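Local coordinates for protein nuclear RNA export factor 2, Panoramix fusion (Drosophila melanogaster, PDB 6OPF) that acts in the ovary with Panoramix, Piwi and Nxt1 as an effector of cotranscriptional transposon silencing, at residues T30-E35 and E41-L46; L17-E20 and I25-W28; E20-I25 and K45-K50. One frame throughout, in Å; residues are numbered along the deposited sequence.

Interaction 1: residues T30-E35 and E41-L46; sequences TSIVEE and ERALKL
Ala43 presents its single methyl to the flank of helix 26-35, where it settles between Ile32 and Val33. Its CB rests 4.1 Å from the CA of Val33 and against the CG2 branches of Ile32 and Val33. The CA atoms of Val33 and Ala43 are only 5.2 Å apart, and backbones this close suit a residue as small as alanine. Val33 itself points away toward Phe18, and only its CG2 brushes the Ala43 methyl. Branched Ile32 fills the buried groove beside it: CG1 stands anti to the carbonyl carbon (chi1 -67°), which leaves CG2 anti to the backbone N, 3.4 Å from the carbonyl O of Ala43. The same CG2 of Ile32 also approaches the CB of Leu46, at 4.2 Å.

These are the second and third helices of the three-helix UBA-like fold of the TAP-C domain, all within the Nxf2 part of the fusion. The short axis segments approach to 8.3 Å and make an angle of 127°, far from a side-by-side antiparallel pair. Phe18 of helix 8-22 packs against Val33 and Ala43 on the inner side.

Toward solvent the fit changes character. The exposed Glu35 and the branched end of Leu46 cross at about a right angle, with Glu35 OE1 3.3 Å from Leu46 CD2, a touch of oxygen on methyl and not a bond. Glutamate suits this side because its carboxylate can face water while its CH2 groups cover Leu46: Glu35 CG rests 3.8 Å from Leu46 CD1. The other oxygen, OE2, makes a weak, long ion pair with Lys50.

Interaction 2: residues L17-E20 and I25-W28; sequences LFQE and ISTW
The hydroxyl of Ser26 is held from two chains at once: Gln19 NE2 of its own chain donates a hydrogen bond to OG, and Asp12 OD2 of the second subunit bonds to the same atom. The bond from Gln19 NE2 to Ser26 OG is 3.1 Å long and moderately bent, with 152° at the hydrogen, and OG lies tilted from the amide plane by 20°. Glutamine suits this place because its reach and two amide hydrogens allow a second bond from NE2, to the carbonyl O of Leu24, its strongest polar partner. Two bonds from NE2 would help to fix the rotation of the amide. Behind it, the side chain runs nearly straight, with CG anti to the backbone N (chi1 179°), carrying the amide across from helix 8-22 to the turn.

This turn joins the first and second helices of the UBA-like TAP-C domain, in the Nxf2 part of the fusion. Ile25 occupies the N-cap position and Ser26 is the first residue of helix 26-35. Gln19 NE2 passes 3.6 Å from Ile25 C. Gln19 NE2 also comes to 3.4 Å from Ser26 N, but both are donors and no bond forms. The CB of Ile25 points away from helix 8-22, and its CG1 lies in plane at the edge of the Trp28 ring; an apolar residue suits this buried position. Ser26, in contrast, has a short hydroxyl side chain that lets OG meet both Gln19 and Asp12 of the second subunit, and Leu16 of that subunit packs on it.

Interaction 3: residues E20-I25 and K45-K50; sequences EVTGLI and KLFIQK
This is a small, buried apolar contact in the heart of the UBA-like TAP-C domain, in the Nxf2 part of the fusion, where the end of helix 8-22 and the loop after it meet the side of helix 40-52. Phe47 supplies the flat surface, its CG anti to the backbone N (chi1 164°), which sends the ring inward. Thr22 comes from the opposite direction and lays CG2 over one face, 4.0 Å from the centroid of the Phe47 ring and 20° off the ring normal: a CH-pi contact. Leu24 meets the same ring obliquely, its CD1 3.7 Å from CD1 of Phe47.

Threonine fits because its two branches divide the work. While the methyl faces the ring, Thr22 OG1 bonds to the carbonyl O of Phe18 one turn back and accepts a weak bond from Leu24 N, at 3.3 Å, so the buried hydroxyl is satisfied. Between Thr22 and Leu24, Gly23 leaves the helix with positive phi (64°), a conformation that favours glycine. Ala86 of the fused Panoramix helix also packs on Phe47. This glycine turn probably corresponds to the Met-Gly-Phe/Tyr loop of ubiquitin-binding UBA domains.

Together the three contacts tie the three helices of the TAP-C domain to one another: interaction 2 joins the first to the second, interaction 1 the second to the third, and interaction 3 the first to the third. Interactions 1 and 3 are mainly apolar and buried, and they meet where Ile32 touches Leu24; only interaction 1 runs out to an exposed edge. Interaction 2 is partly buried and polar, as befits a turn beside the second subunit. Phe18, on the segment 17-20, reaches residues of both apolar contacts, among them Ile32, Leu24 and Phe47, while the bond from Gln19 NE2 to Leu24 O ties interaction 2 to interaction 3.

Interaction 1: residues T30-E35 and E41-L46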
loop_
_atom_site.group_PDB
_atom_site.type_symbol
_atom_site.label_atom_id
_atom_site.label_comp_id
_atom_site.label_asym_id
_atom_site.label_seq_id
_atom_site.Cartn_x
_atom_site.Cartn_y
_atom_site.Cartn_z
ATOM N N THR D 30 -6.434 -8.556 -11.836
ATOM C CA THR D 30 -6.801 -7.256 -11.285
ATOM C C THR D 30 -6.672 -6.158 -12.330
ATOM O O THR D 30 -7.557 -5.302 -12.457
ATOM C CB THR D 30 -5.923 -6.940 -10.072
ATOM O OG1 THR D 30 -6.001 -8.020 -9.132
ATOM C CG2 THR D 30 -6.371 -5.642 -9.415
ATOM N N SER D 31 -5.580 -6.178 -13.095
ATOM C CA SER D 31 -5.350 -5.151 -14.107
ATOM C C SER D 31 -6.433 -5.168 -15.172
ATOM O O SER D 31 -6.941 -4.113 -15.558
ATOM C CB SER D 31 -3.961 -5.329 -14.737
ATOM O OG SER D 31 -2.975 -5.334 -13.710
ATOM N N ILE D 32 -6.810 -6.361 -15.648
ATOM C CA ILE D 32 -7.818 -6.467 -16.705
ATOM C C ILE D 32 -9.196 -6.074 -16.184
ATOM O O ILE D 32 -9.911 -5.287 -16.817
ATOM C CB ILE D 32 -7.840 -7.888 -17.313
ATOM C CG1 ILE D 32 -6.539 -8.187 -18.068
ATOM C CG2 ILE D 32 -9.062 -8.061 -18.221
ATOM C CD1 ILE D 32 -6.445 -9.616 -18.633
ATOM N N VAL D 33 -9.596 -6.621 -15.031
ATOM C CA VAL D 33 -10.940 -6.348 -14.515
ATOM C C VAL D 33 -11.087 -4.872 -14.152
ATOM O O VAL D 33 -12.138 -4.261 -14.391
ATOM C CB VAL D 33 -11.256 -7.269 -13.317
ATOM C CG1 VAL D 33 -12.584 -6.881 -12.671
ATOM C CG2 VAL D 33 -11.284 -8.736 -13.739
ATOM N N GLU D 34 -10.027 -4.267 -13.599
ATOM C CA GLU D 34 -10.069 -2.842 -13.283
ATOM C C GLU D 34 -10.063 -1.978 -14.539
ATOM O O GLU D 34 -10.762 -0.958 -14.591
ATOM C CB GLU D 34 -8.903 -2.466 -12.380
ATOM C CG GLU D 34 -9.156 -2.844 -10.930
ATOM C CD GLU D 34 -8.038 -2.403 -10.024
ATOM O OE1 GLU D 34 -6.978 -2.019 -10.565
ATOM O OE2 GLU D 34 -8.227 -2.432 -8.783
ATOM N N GLU D 35 -9.297 -2.369 -15.562
ATOM C CA GLU D 35 -9.383 -1.667 -16.840
ATOM C C GLU D 35 -10.797 -1.710 -17.410
ATOM O O GLU D 35 -11.231 -0.759 -18.069
ATOM C CB GLU D 35 -8.399 -2.257 -17.848
ATOM C CG GLU D 35 -8.247 -1.403 -19.096
ATOM C CD GLU D 35 -7.271 -1.981 -20.108
ATOM O OE1 GLU D 35 -7.549 -1.862 -21.320
ATOM O OE2 GLU D 35 -6.233 -2.545 -19.691
ATOM N N GLU D 41 -18.280 -8.611 -18.604
ATOM C CA GLU D 41 -18.286 -8.866 -20.041
ATOM C C GLU D 41 -17.168 -8.100 -20.740
ATOM O O GLU D 41 -16.499 -8.636 -21.631
ATOM C CB GLU D 41 -19.644 -8.492 -20.630
ATOM C CG GLU D 41 -19.773 -8.752 -22.117
ATOM C CD GLU D 41 -21.049 -8.157 -22.705
ATOM O OE1 GLU D 41 -21.906 -7.671 -21.931
ATOM O OE2 GLU D 41 -21.189 -8.167 -23.947
ATOM N N ARG D 42 -16.961 -6.841 -20.356
ATOM C CA ARG D 42 -15.875 -6.066 -20.950
ATOM C C ARG D 42 -14.522 -6.688 -20.624
ATOM O O ARG D 42 -13.622 -6.733 -21.479
ATOM C CB ARG D 42 -15.949 -4.618 -20.458
ATOM C CG ARG D 42 -15.043 -3.627 -21.196
ATOM C CD ARG D 42 -15.537 -2.203 -20.981
ATOM N NE ARG D 42 -16.991 -2.172 -20.803
ATOM C CZ ARG D 42 -17.616 -1.575 -19.787
ATOM N NH1 ARG D 42 -16.915 -0.949 -18.847
ATOM N NH2 ARG D 42 -18.943 -1.604 -19.706
ATOM N N ALA D 43 -14.371 -7.205 -19.397
ATOM C CA ALA D 43 -13.097 -7.782 -18.975
ATOM C C ALA D 43 -12.755 -9.040 -19.770
ATOM O O ALA D 43 -11.594 -9.243 -20.142
ATOM C CB ALA D 43 -13.129 -8.084 -17.482
ATOM N N LEU D 44 -13.741 -9.908 -20.023
ATOM C CA LEU D 44 -13.465 -11.092 -20.837
ATOM C C LEU D 44 -13.021 -10.692 -22.237
ATOM O O LEU D 44 -12.102 -11.295 -22.803
ATOM C CB LEU D 44 -14.695 -12.002 -20.902
ATOM C CG LEU D 44 -15.125 -12.685 -19.590
ATOM C CD1 LEU D 44 -16.497 -13.348 -19.742
ATOM C CD2 LEU D 44 -14.097 -13.707 -19.149
ATOM N N LYS D 45 -13.634 -9.647 -22.785
ATOM C CA LYS D 45 -13.296 -9.205 -24.132
ATOM C C LYS D 45 -11.907 -8.578 -24.188
ATOM O O LYS D 45 -11.169 -8.772 -25.169
ATOM C CB LYS D 45 -14.361 -8.232 -24.636
ATOM C CG LYS D 45 -15.536 -8.947 -25.314
ATOM C CD LYS D 45 -16.488 -7.955 -25.954
ATOM C CE LYS D 45 -17.678 -7.673 -25.043
ATOM N NZ LYS D 45 -18.674 -6.772 -25.688
ATOM N N LEU D 46 -11.544 -7.805 -23.159
ATOM C CA LEU D 46 -10.191 -7.264 -23.079
ATOM C C LEU D 46 -9.170 -8.383 -22.973
ATOM O O LEU D 46 -8.128 -8.363 -23.649
ATOM C CB LEU D 46 -10.060 -6.326 -21.880
ATOM C CG LEU D 46 -10.209 -4.831 -22.122
ATOM C CD1 LEU D 46 -10.344 -4.106 -20.787
ATOM C CD2 LEU D 46 -9.026 -4.287 -22.928
#

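Interaction 2: residues L17-E20 and I25-W28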
loop_
_atom_site.group_PDB
_atom_site.type_symbol
_atom_site.label_atom_id
_atom_site.label_comp_id
_atom_site.label_asym_id
_atom_site.label_seq_id
_atom_site.Cartn_x
_atom_site.Cartn_y
_atom_site.Cartn_z
ATOM N N LEU D 17 -13.901 -15.143 -9.711
ATOM C CA LEU D 17 -14.571 -15.785 -10.832
ATOM C C LEU D 17 -13.798 -15.560 -12.123
ATOM O O LEU D 17 -13.553 -16.502 -12.885
ATOM C CB LEU D 17 -15.992 -15.249 -10.964
ATOM C CG LEU D 17 -16.771 -15.685 -12.203
ATOM C CD1 LEU D 17 -16.865 -17.195 -12.192
ATOM C CD2 LEU D 17 -18.156 -15.066 -12.188
ATOM N N PHE D 18 -13.433 -14.304 -12.400
ATOM C CA PHE D 18 -12.597 -14.035 -13.570
ATOM C C PHE D 18 -11.359 -14.913 -13.562
ATOM O O PHE D 18 -10.986 -15.482 -14.599
ATOM C CB PHE D 18 -12.226 -12.560 -13.628
ATOM C CG PHE D 18 -11.690 -12.115 -14.977
ATOM C CD1 PHE D 18 -12.549 -11.814 -16.026
ATOM C CD2 PHE D 18 -10.324 -12.003 -15.192
ATOM C CE1 PHE D 18 -12.049 -11.401 -17.271
ATOM C CE2 PHE D 18 -9.805 -11.573 -16.431
ATOM C CZ PHE D 18 -10.673 -11.280 -17.467
ATOM N N GLN D 19 -10.728 -15.069 -12.397
ATOM C CA GLN D 19 -9.523 -15.886 -12.321
ATOM C C GLN D 19 -9.820 -17.359 -12.545
ATOM O O GLN D 19 -9.000 -18.068 -13.134
ATOM C CB GLN D 19 -8.818 -15.706 -10.986
ATOM C CG GLN D 19 -7.549 -16.548 -10.830
ATOM C CD GLN D 19 -6.709 -16.102 -9.640
ATOM O OE1 GLN D 19 -7.101 -16.332 -8.483
ATOM N NE2 GLN D 19 -5.560 -15.442 -9.910
ATOM N N GLU D 20 -10.969 -17.858 -12.058
ATOM C CA GLU D 20 -11.283 -19.251 -12.337
ATOM C C GLU D 20 -11.527 -19.469 -13.825
ATOM O O GLU D 20 -11.122 -20.499 -14.374
ATOM C CB GLU D 20 -12.490 -19.716 -11.520
ATOM C CG GLU D 20 -12.148 -19.866 -10.049
ATOM C CD GLU D 20 -13.082 -20.803 -9.308
ATOM O OE1 GLU D 20 -13.693 -21.702 -9.943
ATOM O OE2 GLU D 20 -13.185 -20.632 -8.080
ATOM N N ILE D 25 -2.889 -15.379 -13.391
ATOM C CA ILE D 25 -2.365 -14.920 -12.108
ATOM C C ILE D 25 -3.023 -13.598 -11.708
ATOM O O ILE D 25 -3.578 -12.850 -12.531
ATOM C CB ILE D 25 -0.832 -14.790 -12.133
ATOM C CG1 ILE D 25 -0.382 -13.849 -13.260
ATOM C CG2 ILE D 25 -0.172 -16.159 -12.272
ATOM C CD1 ILE D 25 1.138 -13.768 -13.383
ATOM N N SER D 26 -2.944 -13.308 -10.403
ATOM C CA SER D 26 -3.777 -12.274 -9.794
ATOM C C SER D 26 -3.451 -10.878 -10.307
ATOM O O SER D 26 -4.352 -10.038 -10.420
ATOM C CB SER D 26 -3.651 -12.340 -8.275
ATOM O OG SER D 26 -4.280 -13.515 -7.781
ATOM N N THR D 27 -2.183 -10.605 -10.614
ATOM C CA THR D 27 -1.821 -9.313 -11.198
ATOM C C THR D 27 -2.592 -9.046 -12.483
ATOM O O THR D 27 -3.187 -7.980 -12.650
ATOM C CB THR D 27 -0.322 -9.261 -11.485
ATOM O OG1 THR D 27 0.070 -10.456 -12.172
ATOM C CG2 THR D 27 0.455 -9.153 -10.191
ATOM N N TRP D 28 -2.561 -9.996 -13.423
ATOM C CA TRP D 28 -3.294 -9.833 -14.675
ATOM C C TRP D 28 -4.795 -9.745 -14.439
ATOM O O TRP D 28 -5.476 -8.909 -15.048
ATOM C CB TRP D 28 -2.968 -10.989 -15.623
ATOM C CG TRP D 28 -1.633 -10.862 -16.312
ATOM C CD1 TRP D 28 -0.468 -11.491 -15.961
ATOM C CD2 TRP D 28 -1.328 -10.077 -17.477
ATOM N NE1 TRP D 28 0.537 -11.140 -16.831
ATOM C CE2 TRP D 28 0.044 -10.263 -17.758
ATOM C CE3 TRP D 28 -2.073 -9.213 -18.292
ATOM C CZ2 TRP D 28 0.685 -9.637 -18.837
ATOM C CZ3 TRP D 28 -1.432 -8.587 -19.367
ATOM C CH2 TRP D 28 -0.069 -8.806 -19.625
#

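Interaction 3: residues E20-I25 and K45-K50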
loop_
_atom_site.group_PDB
_atom_site.type_symbol
_atom_site.label_atom_id
_atom_site.label_comp_id
_atom_site.label_asym_id
_atom_site.label_seq_id
_atom_site.Cartn_x
_atom_site.Cartn_y
_atom_site.Cartn_z
ATOM N N GLU D 20 -10.969 -17.858 -12.058
ATOM C CA GLU D 20 -11.283 -19.251 -12.337
ATOM C C GLU D 20 -11.527 -19.469 -13.825
ATOM O O GLU D 20 -11.122 -20.499 -14.374
ATOM C CB GLU D 20 -12.490 -19.716 -11.520
ATOM C CG GLU D 20 -12.148 -19.866 -10.049
ATOM C CD GLU D 20 -13.082 -20.803 -9.308
ATOM O OE1 GLU D 20 -13.693 -21.702 -9.943
ATOM O OE2 GLU D 20 -13.185 -20.632 -8.080
ATOM N N VAL D 21 -12.188 -18.517 -14.488
ATOM C CA VAL D 21 -12.489 -18.677 -15.912
ATOM C C VAL D 21 -11.210 -18.647 -16.752
ATOM O O VAL D 21 -10.998 -19.492 -17.634
ATOM C CB VAL D 21 -13.486 -17.599 -16.368
ATOM C CG1 VAL D 21 -13.516 -17.528 -17.879
ATOM C CG2 VAL D 21 -14.897 -17.897 -15.780
ATOM N N THR D 22 -10.355 -17.658 -16.519
ATOM C CA THR D 22 -9.194 -17.468 -17.377
ATOM C C THR D 22 -7.937 -18.154 -16.852
ATOM O O THR D 22 -6.955 -18.269 -17.595
ATOM C CB THR D 22 -8.904 -15.964 -17.564
ATOM O OG1 THR D 22 -8.455 -15.397 -16.323
ATOM C CG2 THR D 22 -10.137 -15.214 -18.051
ATOM N N GLY D 23 -7.927 -18.590 -15.601
ATOM C CA GLY D 23 -6.708 -19.142 -15.037
ATOM C C GLY D 23 -5.536 -18.181 -14.907
ATOM O O GLY D 23 -4.413 -18.632 -14.694
ATOM N N LEU D 24 -5.757 -16.870 -15.007
ATOM C CA LEU D 24 -4.671 -15.898 -14.955
ATOM C C LEU D 24 -4.187 -15.649 -13.524
ATOM O O LEU D 24 -4.963 -15.668 -12.563
ATOM C CB LEU D 24 -5.117 -14.565 -15.563
ATOM C CG LEU D 24 -5.297 -14.457 -17.083
ATOM C CD1 LEU D 24 -6.113 -13.236 -17.427
ATOM C CD2 LEU D 24 -3.950 -14.473 -17.813
ATOM N N ILE D 25 -2.889 -15.379 -13.391
ATOM C CA ILE D 25 -2.365 -14.920 -12.108
ATOM C C ILE D 25 -3.023 -13.598 -11.708
ATOM O O ILE D 25 -3.578 -12.850 -12.531
ATOM C CB ILE D 25 -0.832 -14.790 -12.133
ATOM C CG1 ILE D 25 -0.382 -13.849 -13.260
ATOM C CG2 ILE D 25 -0.172 -16.159 -12.272
ATOM C CD1 ILE D 25 1.138 -13.768 -13.383
ATOM N N LYS D 45 -13.634 -9.647 -22.785
ATOM C CA LYS D 45 -13.296 -9.205 -24.132
ATOM C C LYS D 45 -11.907 -8.578 -24.188
ATOM O O LYS D 45 -11.169 -8.772 -25.169
ATOM C CB LYS D 45 -14.361 -8.232 -24.636
ATOM C CG LYS D 45 -15.536 -8.947 -25.314
ATOM C CD LYS D 45 -16.488 -7.955 -25.954
ATOM C CE LYS D 45 -17.678 -7.673 -25.043
ATOM N NZ LYS D 45 -18.674 -6.772 -25.688
ATOM N N LEU D 46 -11.544 -7.805 -23.159
ATOM C CA LEU D 46 -10.191 -7.264 -23.079
ATOM C C LEU D 46 -9.170 -8.383 -22.973
ATOM O O LEU D 46 -8.128 -8.363 -23.649
ATOM C CB LEU D 46 -10.060 -6.326 -21.880
ATOM C CG LEU D 46 -10.209 -4.831 -22.122
ATOM C CD1 LEU D 46 -10.344 -4.106 -20.787
ATOM C CD2 LEU D 46 -9.026 -4.287 -22.928
ATOM N N PHE D 47 -9.445 -9.359 -22.101
ATOM C CA PHE D 47 -8.592 -10.535 -21.994
ATOM C C PHE D 47 -8.328 -11.142 -23.364
ATOM O O PHE D 47 -7.174 -11.378 -23.746
ATOM C CB PHE D 47 -9.241 -11.564 -21.072
ATOM C CG PHE D 47 -8.651 -12.929 -21.196
ATOM C CD1 PHE D 47 -7.298 -13.133 -20.944
ATOM C CD2 PHE D 47 -9.444 -14.009 -21.565
ATOM C CE1 PHE D 47 -6.745 -14.390 -21.050
ATOM C CE2 PHE D 47 -8.905 -15.281 -21.669
ATOM C CZ PHE D 47 -7.556 -15.478 -21.418
ATOM N N ILE D 48 -9.399 -11.384 -24.128
ATOM C CA ILE D 48 -9.257 -12.015 -25.439
ATOM C C ILE D 48 -8.438 -11.133 -26.378
ATOM O O ILE D 48 -7.572 -11.625 -27.112
ATOM C CB ILE D 48 -10.641 -12.333 -26.036
ATOM C CG1 ILE D 48 -11.337 -13.427 -25.226
ATOM C CG2 ILE D 48 -10.502 -12.745 -27.499
ATOM C CD1 ILE D 48 -12.815 -13.489 -25.459
ATOM N N GLN D 49 -8.709 -9.824 -26.375
ATOM C CA GLN D 49 -7.938 -8.886 -27.190
ATOM C C GLN D 49 -6.465 -8.888 -26.796
ATOM O O GLN D 49 -5.581 -9.044 -27.650
ATOM C CB GLN D 49 -8.520 -7.471 -27.055
ATOM C CG GLN D 49 -7.749 -6.387 -27.825
ATOM C CD GLN D 49 -6.563 -5.807 -27.047
ATOM O OE1 GLN D 49 -6.737 -5.153 -26.013
ATOM N NE2 GLN D 49 -5.351 -6.041 -27.550
ATOM N N LYS D 50 -6.184 -8.670 -25.505
ATOM C CA LYS D 50 -4.808 -8.687 -25.020
ATOM C C LYS D 50 -4.106 -9.980 -25.407
ATOM O O LYS D 50 -2.962 -9.955 -25.877
ATOM C CB LYS D 50 -4.771 -8.504 -23.502
ATOM C CG LYS D 50 -4.722 -7.059 -23.044
ATOM C CD LYS D 50 -4.824 -6.936 -21.524
ATOM C CE LYS D 50 -5.375 -5.578 -21.103
ATOM N NZ LYS D 50 -4.675 -4.440 -21.788
#